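PDB 1H0H: formate dehydrogenase subunit beta from Desulfovibrio gigas, which relays electrons through three [4Fe-4S] clusters as the electron transfer unit of an enzyme that reversibly oxidises formate to carbon dioxide. Local coordinates for residues K22-N27 / C140-T145; H74-P79 / D194-F199; A182-A187 / T201-K206. All coordinates share one frame; numbering follows the deposited sequence.

Contact 1 (K22-N27 / C140-T145); sequences KQWHGN and CIDRIT. With SF4 (iron/sulfur cluster), chain M.
The indole N-H of W24 is shared between both carboxylate oxygens of D142: NE1 lies 2.9 Å from OD2, on its syn side but through a bent bond (131°), and the straighter bond to OD1 is weak. A water bridges, through two long bonds, W24 O and OD2. The carboxylate reaches the indole edge because CG of D142 sits between its own backbone N and carbonyl carbon (chi1 55°). Helices 16-25 and 141-144 meet here beside [4Fe-4S] cluster 2, a ferredoxin-type site whose iron FE1 is bound by C140 SG at 2.3 Å. R143 lies over one face of the indole. Its CD stands 3.6 Å from the centroid of the W24 five-membered ring in a CH-pi contact, and the bend at chi3 (71°) carries the guanidinium on, R143 CZ lying 4.4 Å from the centroid of the six-membered ring of W24 in a cation-pi contact. The guanidinium stands nearly upright on the ring, NH1 foremost, while NE is bonded to R149 O and NH2 forms a salt bridge to an acidic side chain of the other protein chain. H25 CE1 lies 3.2 Å from cluster sulfide S2, and hydrogen bonds from ND1 to C21 O and between NE2 and D138 OD1 fix the imidazole's rotation.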
loop_
_atom_site.group_PDB
_atom_site.type_symbol
_atom_site.label_atom_id
_atom_site.label_comp_id
_atom_site.label_asym_id
_atom_site.label_seq_id
_atom_site.Cartn_x
_atom_site.Cartn_y
_atom_site.Cartn_z
ATOM N N LYS B 22 -18.597 11.964 13.570
ATOM C CA LYS B 22 -19.157 12.955 12.660
ATOM C C LYS B 22 -20.030 12.309 11.576
ATOM O O LYS B 22 -21.119 12.810 11.250
ATOM C CB LYS B 22 -18.057 13.837 12.018
ATOM C CG LYS B 22 -17.287 14.711 13.035
ATOM C CD LYS B 22 -16.848 16.058 12.492
ATOM C CE LYS B 22 -16.322 16.977 13.625
ATOM N NZ LYS B 22 -16.115 18.388 13.164
ATOM N N GLN B 23 -19.560 11.191 11.029
ATOM C CA GLN B 23 -20.289 10.494 9.978
ATOM C C GLN B 23 -21.653 10.022 10.467
ATOM O O GLN B 23 -22.655 10.198 9.764
ATOM C CB GLN B 23 -19.485 9.293 9.419
ATOM C CG GLN B 23 -19.959 8.845 8.005
ATOM C CD GLN B 23 -21.156 7.892 7.999
ATOM O OE1 GLN B 23 -21.864 7.770 6.986
ATOM N NE2 GLN B 23 -21.364 7.207 9.097
ATOM N N TRP B 24 -21.701 9.438 11.662
ATOM C CA TRP B 24 -22.968 8.961 12.184
ATOM C C TRP B 24 -23.933 10.102 12.469
ATOM O O TRP B 24 -25.096 10.037 12.106
ATOM C CB TRP B 24 -22.817 8.113 13.446
ATOM C CG TRP B 24 -24.172 7.601 13.891
ATOM C CD1 TRP B 24 -24.865 7.952 15.000
ATOM C CD2 TRP B 24 -25.001 6.694 13.171
ATOM N NE1 TRP B 24 -26.075 7.289 15.038
ATOM C CE2 TRP B 24 -26.185 6.516 13.918
ATOM C CE3 TRP B 24 -24.846 5.972 11.975
ATOM C CZ2 TRP B 24 -27.207 5.674 13.507
ATOM C CZ3 TRP B 24 -25.867 5.130 11.560
ATOM C CH2 TRP B 24 -27.027 4.982 12.327
ATOM N N HIS B 25 -23.443 11.160 13.092
ATOM C CA HIS B 25 -24.339 12.242 13.484
ATOM C C HIS B 25 -24.576 13.297 12.410
ATOM O O HIS B 25 -25.399 14.193 12.604
ATOM C CB HIS B 25 -23.804 12.914 14.749
ATOM C CG HIS B 25 -23.682 11.988 15.912
ATOM N ND1 HIS B 25 -22.644 11.080 16.038
ATOM C CD2 HIS B 25 -24.489 11.803 16.985
ATOM C CE1 HIS B 25 -22.792 10.417 17.176
ATOM N NE2 HIS B 25 -23.919 10.822 17.754
ATOM N N GLY B 26 -23.849 13.224 11.289
ATOM C CA GLY B 26 -23.962 14.268 10.297
ATOM C C GLY B 26 -23.334 15.592 10.707
ATOM O O GLY B 26 -23.795 16.652 10.287
ATOM N N ASN B 27 -22.263 15.548 11.500
ATOM C CA ASN B 27 -21.665 16.793 11.950
ATOM C C ASN B 27 -20.721 17.298 10.881
ATOM O O ASN B 27 -19.971 16.517 10.294
ATOM C CB ASN B 27 -20.895 16.609 13.272
ATOM C CG ASN B 27 -21.794 16.275 14.458
ATOM O OD1 ASN B 27 -22.972 16.610 14.483
ATOM N ND2 ASN B 27 -21.215 15.636 15.467
ATOM N N CYS B 140 -24.318 8.053 21.279
ATOM C CA CYS B 140 -24.970 7.364 20.178
ATOM C C CYS B 140 -26.263 6.700 20.681
ATOM O O CYS B 140 -26.519 5.497 20.445
ATOM C CB CYS B 140 -24.013 6.310 19.569
ATOM S SG CYS B 140 -22.716 6.998 18.539
ATOM N N ILE B 141 -27.092 7.487 21.373
ATOM C CA ILE B 141 -28.294 6.957 21.974
ATOM C C ILE B 141 -29.160 6.138 21.000
ATOM O O ILE B 141 -29.682 5.085 21.370
ATOM C CB ILE B 141 -29.102 8.087 22.695
ATOM C CG1 ILE B 141 -30.267 7.498 23.503
ATOM C CG2 ILE B 141 -29.630 9.071 21.711
ATOM C CD1 ILE B 141 -29.845 6.506 24.538
ATOM N N ASP B 142 -29.319 6.615 19.766
ATOM C CA ASP B 142 -30.085 5.878 18.779
ATOM C C ASP B 142 -29.511 4.509 18.421
ATOM O O ASP B 142 -30.269 3.537 18.280
ATOM C CB ASP B 142 -30.296 6.687 17.497
ATOM C CG ASP B 142 -29.008 7.186 16.895
ATOM O OD1 ASP B 142 -27.991 7.379 17.630
ATOM O OD2 ASP B 142 -28.932 7.456 15.679
ATOM N N ARG B 143 -28.196 4.426 18.263
ATOM C CA ARG B 143 -27.566 3.141 17.976
ATOM C C ARG B 143 -27.697 2.163 19.150
ATOM O O ARG B 143 -28.019 0.994 18.949
ATOM C CB ARG B 143 -26.071 3.336 17.681
ATOM C CG ARG B 143 -25.784 4.099 16.397
ATOM C CD ARG B 143 -24.297 4.347 16.133
ATOM N NE ARG B 143 -23.608 3.120 15.776
ATOM C CZ ARG B 143 -23.534 2.629 14.532
ATOM N NH1 ARG B 143 -24.104 3.255 13.509
ATOM N NH2 ARG B 143 -22.865 1.504 14.302
ATOM N N ILE B 144 -27.470 2.652 20.371
ATOM C CA ILE B 144 -27.409 1.761 21.520
ATOM C C ILE B 144 -28.762 1.244 22.002
ATOM O O ILE B 144 -28.841 0.293 22.777
ATOM C CB ILE B 144 -26.562 2.353 22.682
ATOM C CG1 ILE B 144 -27.189 3.604 23.305
ATOM C CG2 ILE B 144 -25.170 2.634 22.242
ATOM C CD1 ILE B 144 -26.365 4.068 24.535
ATOM N N THR B 145 -29.828 1.868 21.525
ATOM C CA THR B 145 -31.156 1.413 21.861
ATOM C C THR B 145 -31.718 0.693 20.659
ATOM O O THR B 145 -32.879 0.315 20.663
ATOM C CB THR B 145 -32.063 2.598 22.258
ATOM O OG1 THR B 145 -32.046 3.578 21.210
ATOM C CG2 THR B 145 -31.481 3.339 23.430
HETATM FE FE1 SF4 M . -21.365 8.310 19.840
HETATM FE FE2 SF4 M . -18.687 8.115 20.433
HETATM FE FE3 SF4 M . -20.303 9.901 21.803
HETATM FE FE4 SF4 M . -19.633 10.344 19.168
HETATM S S1 SF4 M . -18.210 10.207 20.996
HETATM S S2 SF4 M . -21.688 10.529 20.171
HETATM S S3 SF4 M . -19.536 8.314 18.299
HETATM S S4 SF4 M . -20.606 7.657 21.867
HETATM O O HOH W 1 -28.101 9.521 13.263
#

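Contact 2 (H74-P79 / D194-F199); sequences HCIAPP and DVRVIF. With SF4 (iron/sulfur cluster), chain N.
The guanidinium of R196 has I76 CG1 loosely over one face; two waters lie in its plane at the edge, and H74 O is also near the plane without bonding to the group. One water accepts from R196 NE at 2.9 Å and lies 2.6 Å from C75 O, to which it probably donates; the other accepts from R196 NH2 and donates to I76 O, so the arginine reaches the backbone of the 74-79 loop through solvent. NH1 is bonded to K2 O, at the start of the chain. The side chain runs extended from CG to NE (chi2 172°, chi3 -178°), which lays its methylenes along the H74 carbonyl, with CG 3.2 Å from H74 O. The imidazole of H74 meets V197 at its edge, CD2 lying 4.2 Å from V197 CG2, and its ND1 is tied to the backbone N of V101. Two backbone bonds join the segments: I76 N to D194 O at 3.0 Å, nearly straight at 165°, and a weak one from R196 N to H74 O. D194 O also accepts from a water that is held by A77 N, so two donors grip this carbonyl. Between these bonds the chains come close, C75 CA lying 4.2 Å from V195 CA. CB of C75 leaves the backbone heading away from 194-199, though it still touches it, and SG binds FE3 at 2.3 Å. The contact therefore fastens a cysteine-bearing loop of the 4Fe-4S dicluster domain, with its ligand of cluster 3, to the residues leading into sheet strand 197-201.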
loop_
_atom_site.group_PDB
_atom_site.type_symbol
_atom_site.label_atom_id
_atom_site.label_comp_id
_atom_site.label_asym_id
_atom_site.label_seq_id
_atom_site.Cartn_x
_atom_site.Cartn_y
_atom_site.Cartn_z
ATOM N N HIS B 74 -20.296 11.305 30.487
ATOM C CA HIS B 74 -21.597 10.821 30.922
ATOM C C HIS B 74 -21.601 10.564 32.424
ATOM O O HIS B 74 -21.856 9.449 32.903
ATOM C CB HIS B 74 -22.053 9.641 30.065
ATOM C CG HIS B 74 -22.350 10.050 28.667
ATOM N ND1 HIS B 74 -23.576 10.547 28.285
ATOM C CD2 HIS B 74 -21.546 10.145 27.577
ATOM C CE1 HIS B 74 -23.535 10.886 27.010
ATOM N NE2 HIS B 74 -22.317 10.632 26.550
ATOM N N CYS B 75 -21.259 11.632 33.140
ATOM C CA CYS B 75 -21.222 11.649 34.604
ATOM C C CYS B 75 -22.422 10.971 35.233
ATOM O O CYS B 75 -23.572 11.185 34.821
ATOM C CB CYS B 75 -21.147 13.093 35.091
ATOM S SG CYS B 75 -19.622 13.921 34.617
ATOM N N ILE B 76 -22.160 10.147 36.244
ATOM C CA ILE B 76 -23.229 9.436 36.915
ATOM C C ILE B 76 -24.231 10.415 37.532
ATOM O O ILE B 76 -25.449 10.202 37.492
ATOM C CB ILE B 76 -22.617 8.497 37.963
ATOM C CG1 ILE B 76 -21.889 7.358 37.224
ATOM C CG2 ILE B 76 -23.690 7.945 38.912
ATOM C CD1 ILE B 76 -20.980 6.571 38.124
ATOM N N ALA B 77 -23.705 11.500 38.084
ATOM C CA ALA B 77 -24.512 12.554 38.683
ATOM C C ALA B 77 -24.088 13.829 37.978
ATOM O O ALA B 77 -23.279 14.583 38.493
ATOM C CB ALA B 77 -24.207 12.657 40.167
ATOM N N PRO B 78 -24.657 14.067 36.805
ATOM C CA PRO B 78 -24.183 15.134 35.908
ATOM C C PRO B 78 -24.397 16.560 36.381
ATOM O O PRO B 78 -25.534 17.008 36.491
ATOM C CB PRO B 78 -24.965 14.868 34.610
ATOM C CG PRO B 78 -26.187 14.122 35.040
ATOM C CD PRO B 78 -25.788 13.298 36.229
ATOM N N PRO B 79 -23.315 17.270 36.668
ATOM C CA PRO B 79 -23.422 18.660 37.106
ATOM C C PRO B 79 -23.948 19.593 36.010
ATOM O O PRO B 79 -24.559 20.587 36.357
ATOM C CB PRO B 79 -21.993 19.041 37.516
ATOM C CG PRO B 79 -21.116 17.976 37.038
ATOM C CD PRO B 79 -21.919 16.790 36.612
ATOM N N ASP B 194 -16.957 8.267 39.379
ATOM C CA ASP B 194 -17.898 9.357 39.083
ATOM C C ASP B 194 -18.445 9.455 37.662
ATOM O O ASP B 194 -19.424 10.194 37.408
ATOM C CB ASP B 194 -17.263 10.702 39.450
ATOM C CG ASP B 194 -16.656 10.712 40.847
ATOM O OD1 ASP B 194 -17.409 10.550 41.808
ATOM O OD2 ASP B 194 -15.436 10.904 41.082
ATOM N N VAL B 195 -17.839 8.724 36.730
ATOM C CA VAL B 195 -18.216 8.868 35.326
ATOM C C VAL B 195 -18.545 7.538 34.659
ATOM O O VAL B 195 -18.213 6.485 35.177
ATOM C CB VAL B 195 -17.078 9.543 34.524
ATOM C CG1 VAL B 195 -16.703 10.879 35.176
ATOM C CG2 VAL B 195 -15.857 8.646 34.456
ATOM N N ARG B 196 -19.194 7.595 33.500
ATOM C CA ARG B 196 -19.481 6.372 32.755
ATOM C C ARG B 196 -18.440 6.089 31.668
ATOM O O ARG B 196 -18.248 4.944 31.266
ATOM C CB ARG B 196 -20.888 6.411 32.159
ATOM C CG ARG B 196 -21.987 6.302 33.219
ATOM C CD ARG B 196 -23.379 6.536 32.647
ATOM N NE ARG B 196 -24.359 6.474 33.707
ATOM C CZ ARG B 196 -24.795 5.337 34.228
ATOM N NH1 ARG B 196 -24.331 4.199 33.744
ATOM N NH2 ARG B 196 -25.683 5.329 35.232
ATOM N N VAL B 197 -17.769 7.127 31.196
ATOM C CA VAL B 197 -16.691 6.945 30.242
ATOM C C VAL B 197 -15.389 6.932 31.038
ATOM O O VAL B 197 -14.894 7.991 31.464
ATOM C CB VAL B 197 -16.675 8.063 29.169
ATOM C CG1 VAL B 197 -15.531 7.842 28.176
ATOM C CG2 VAL B 197 -17.985 8.097 28.399
ATOM N N ILE B 198 -14.825 5.740 31.239
ATOM C CA ILE B 198 -13.643 5.603 32.080
ATOM C C ILE B 198 -12.323 5.495 31.286
ATOM O O ILE B 198 -12.104 4.492 30.600
ATOM C CB ILE B 198 -13.761 4.382 33.017
ATOM C CG1 ILE B 198 -15.058 4.420 33.840
ATOM C CG2 ILE B 198 -12.513 4.317 33.946
ATOM C CD1 ILE B 198 -15.369 3.096 34.594
ATOM N N PHE B 199 -11.465 6.517 31.363
ATOM C CA PHE B 199 -10.156 6.473 30.692
ATOM C C PHE B 199 -9.041 5.913 31.580
ATOM O O PHE B 199 -8.939 6.267 32.770
ATOM C CB PHE B 199 -9.683 7.845 30.247
ATOM C CG PHE B 199 -10.544 8.499 29.221
ATOM C CD1 PHE B 199 -11.673 9.193 29.606
ATOM C CD2 PHE B 199 -10.184 8.480 27.869
ATOM C CE1 PHE B 199 -12.432 9.838 28.679
ATOM C CE2 PHE B 199 -10.952 9.119 26.925
ATOM C CZ PHE B 199 -12.092 9.788 27.330
HETATM FE FE1 SF4 N . -19.531 17.535 31.447
HETATM FE FE2 SF4 N . -20.561 15.421 30.004
HETATM FE FE3 SF4 N . -20.272 15.276 32.851
HETATM FE FE4 SF4 N . -22.160 16.960 31.739
HETATM S S1 SF4 N . -22.158 14.592 31.666
HETATM S S2 SF4 N . -20.792 17.513 33.357
HETATM S S3 SF4 N . -21.054 17.637 29.762
HETATM S S4 SF4 N . -18.558 15.416 31.207
HETATM O O HOH W 2 -25.054 9.236 33.863
HETATM O O HOH W 3 -26.551 7.700 36.642
HETATM O O HOH W 4 -20.911 12.073 38.773
#

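Contact 3 (A182-A187 / T201-K206); sequences AAYSDA and TAHNPK
A187 and A202 form the tight part of this contact, their CA atoms only 3.9 Å apart. A187 CA approaches T201 O to 3.1 Å as a CA-H...O contact, and the methyl of A187 rests against the same carbonyl. A187 also packs on L177 and I180 of helix 166-180. The A202 methyl lies over one face of the Y184 ring, offset toward the rim, with CB 4.2 Å from the ring centroid in a CH-pi contact. H203 reaches the edge of that ring: its CB starts away from the turn, but chi1 (-45°) brings the imidazole back until CE1 is 3.8 Å from Y184 CD1. The two ring planes are nearly perpendicular, at 83°, in an oblique pairing.

The D186 side is looser and hydrated. A water accepts from D186 N at 2.7 Å and donates to A202 O, bridging the two backbones. A second water takes the N-H of N204 and gives only a weak bond to D186 OD2. Beyond it, N204 OD1 accepts from K206 N in an Asx turn, the donor standing well above the amide plane. Y184 to A187 make a type I beta turn, closed by A187 N to Y184 O at 2.8 Å. This turn leads from helix 166-180 into strand 188-189, outermost in the sheet within this chain, and packs against the chain leaving the antiparallel neighbour, strand 197-201.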
loop_
_atom_site.group_PDB
_atom_site.type_symbol
_atom_site.label_atom_id
_atom_site.label_comp_id
_atom_site.label_asym_id
_atom_site.label_seq_id
_atom_site.Cartn_x
_atom_site.Cartn_y
_atom_site.Cartn_z
ATOM N N ALA B 182 2.505 -2.194 37.383
ATOM C CA ALA B 182 3.898 -2.472 37.705
ATOM C C ALA B 182 4.843 -1.686 36.802
ATOM O O ALA B 182 5.702 -0.947 37.298
ATOM C CB ALA B 182 4.178 -3.966 37.594
ATOM N N ALA B 183 4.677 -1.862 35.492
ATOM C CA ALA B 183 5.505 -1.201 34.487
ATOM C C ALA B 183 5.256 0.306 34.454
ATOM O O ALA B 183 6.182 1.092 34.239
ATOM C CB ALA B 183 5.256 -1.814 33.090
ATOM N N TYR B 184 4.002 0.703 34.658
ATOM C CA TYR B 184 3.623 2.106 34.591
ATOM C C TYR B 184 3.122 2.493 35.952
ATOM O O TYR B 184 1.926 2.585 36.200
ATOM C CB TYR B 184 2.559 2.339 33.505
ATOM C CG TYR B 184 3.119 2.140 32.115
ATOM C CD1 TYR B 184 3.911 3.117 31.517
ATOM C CD2 TYR B 184 2.884 0.968 31.416
ATOM C CE1 TYR B 184 4.439 2.934 30.251
ATOM C CE2 TYR B 184 3.412 0.774 30.155
ATOM C CZ TYR B 184 4.194 1.760 29.581
ATOM O OH TYR B 184 4.713 1.556 28.324
ATOM N N SER B 185 4.059 2.743 36.845
ATOM C CA SER B 185 3.680 2.981 38.221
ATOM C C SER B 185 2.858 4.247 38.416
ATOM O O SER B 185 2.296 4.466 39.488
ATOM C CB SER B 185 4.888 2.909 39.163
ATOM O OG SER B 185 5.906 3.811 38.783
ATOM N N ASP B 186 2.756 5.080 37.388
ATOM C CA ASP B 186 1.892 6.257 37.509
ATOM C C ASP B 186 0.573 6.114 36.718
ATOM O O ASP B 186 -0.174 7.084 36.527
ATOM C CB ASP B 186 2.644 7.531 37.133
ATOM C CG ASP B 186 3.878 7.750 37.999
ATOM O OD1 ASP B 186 4.174 6.876 38.839
ATOM O OD2 ASP B 186 4.610 8.764 37.924
ATOM N N ALA B 187 0.269 4.902 36.282
ATOM C CA ALA B 187 -0.959 4.690 35.538
ATOM C C ALA B 187 -2.139 4.838 36.476
ATOM O O ALA B 187 -2.027 4.534 37.661
ATOM C CB ALA B 187 -0.972 3.330 34.926
ATOM N N THR B 201 -5.011 5.883 31.830
ATOM C CA THR B 201 -3.803 6.548 31.356
ATOM C C THR B 201 -2.622 5.856 31.973
ATOM O O THR B 201 -2.742 5.265 33.049
ATOM C CB THR B 201 -3.783 8.053 31.684
ATOM O OG1 THR B 201 -4.084 8.284 33.076
ATOM C CG2 THR B 201 -4.852 8.776 30.897
ATOM N N ALA B 202 -1.478 5.915 31.292
ATOM C CA ALA B 202 -0.285 5.250 31.775
ATOM C C ALA B 202 0.597 6.185 32.606
ATOM O O ALA B 202 1.552 5.751 33.210
ATOM C CB ALA B 202 0.506 4.658 30.605
ATOM N N HIS B 203 0.263 7.468 32.606
ATOM C CA HIS B 203 1.026 8.472 33.326
ATOM C C HIS B 203 0.059 9.520 33.839
ATOM O O HIS B 203 -1.136 9.440 33.585
ATOM C CB HIS B 203 2.037 9.152 32.385
ATOM C CG HIS B 203 2.784 8.193 31.522
ATOM N ND1 HIS B 203 4.002 7.667 31.879
ATOM C CD2 HIS B 203 2.464 7.636 30.331
ATOM C CE1 HIS B 203 4.412 6.835 30.938
ATOM N NE2 HIS B 203 3.496 6.803 29.987
ATOM N N ASN B 204 0.584 10.501 34.558
ATOM C CA ASN B 204 -0.208 11.627 35.018
ATOM C C ASN B 204 -1.218 12.076 33.946
ATOM O O ASN B 204 -0.824 12.453 32.844
ATOM C CB ASN B 204 0.740 12.773 35.329
ATOM C CG ASN B 204 0.022 14.056 35.672
ATOM O OD1 ASN B 204 -1.185 14.064 35.889
ATOM N ND2 ASN B 204 0.784 15.166 35.731
ATOM N N PRO B 205 -2.510 11.955 34.258
ATOM C CA PRO B 205 -3.618 12.363 33.378
ATOM C C PRO B 205 -3.460 13.717 32.689
ATOM O O PRO B 205 -3.837 13.882 31.513
ATOM C CB PRO B 205 -4.814 12.403 34.344
ATOM C CG PRO B 205 -4.538 11.329 35.314
ATOM C CD PRO B 205 -3.010 11.303 35.486
ATOM N N LYS B 206 -2.877 14.667 33.408
ATOM C CA LYS B 206 -2.679 16.010 32.901
ATOM C C LYS B 206 -1.634 16.081 31.771
ATOM O O LYS B 206 -1.517 17.091 31.071
ATOM C CB LYS B 206 -2.391 16.972 34.062
ATOM C CG LYS B 206 -3.649 17.290 34.902
ATOM C CD LYS B 206 -3.325 18.179 36.106
ATOM C CE LYS B 206 -4.560 18.538 36.907
ATOM N NZ LYS B 206 -5.456 17.358 37.167
HETATM O O HOH W 5 3.722 5.461 34.881
HETATM O O HOH W 6 3.478 10.421 35.142
#

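Overall arrangement
Contacts 1 and 2 interlock along the chain, their segments alternating, and their centres lie about 19 Å apart without touching. Each holds a cysteine ligand of a different [4Fe-4S] cluster, so together they tie distant parts of the sequence round two clusters that probably serve as stations of electron transfer. Contact 3 opens after contact 1 has closed, about 32 Å from it between centres and on the opposite side of the chain's centre. Its segments alternate with those of contact 2, about 21 Å away between centres: contact 2 uses the start of strand 197-201, contact 3 its end. Through this strand the mixed sheet links the cluster 3 loop to a turn outside the cluster pockets.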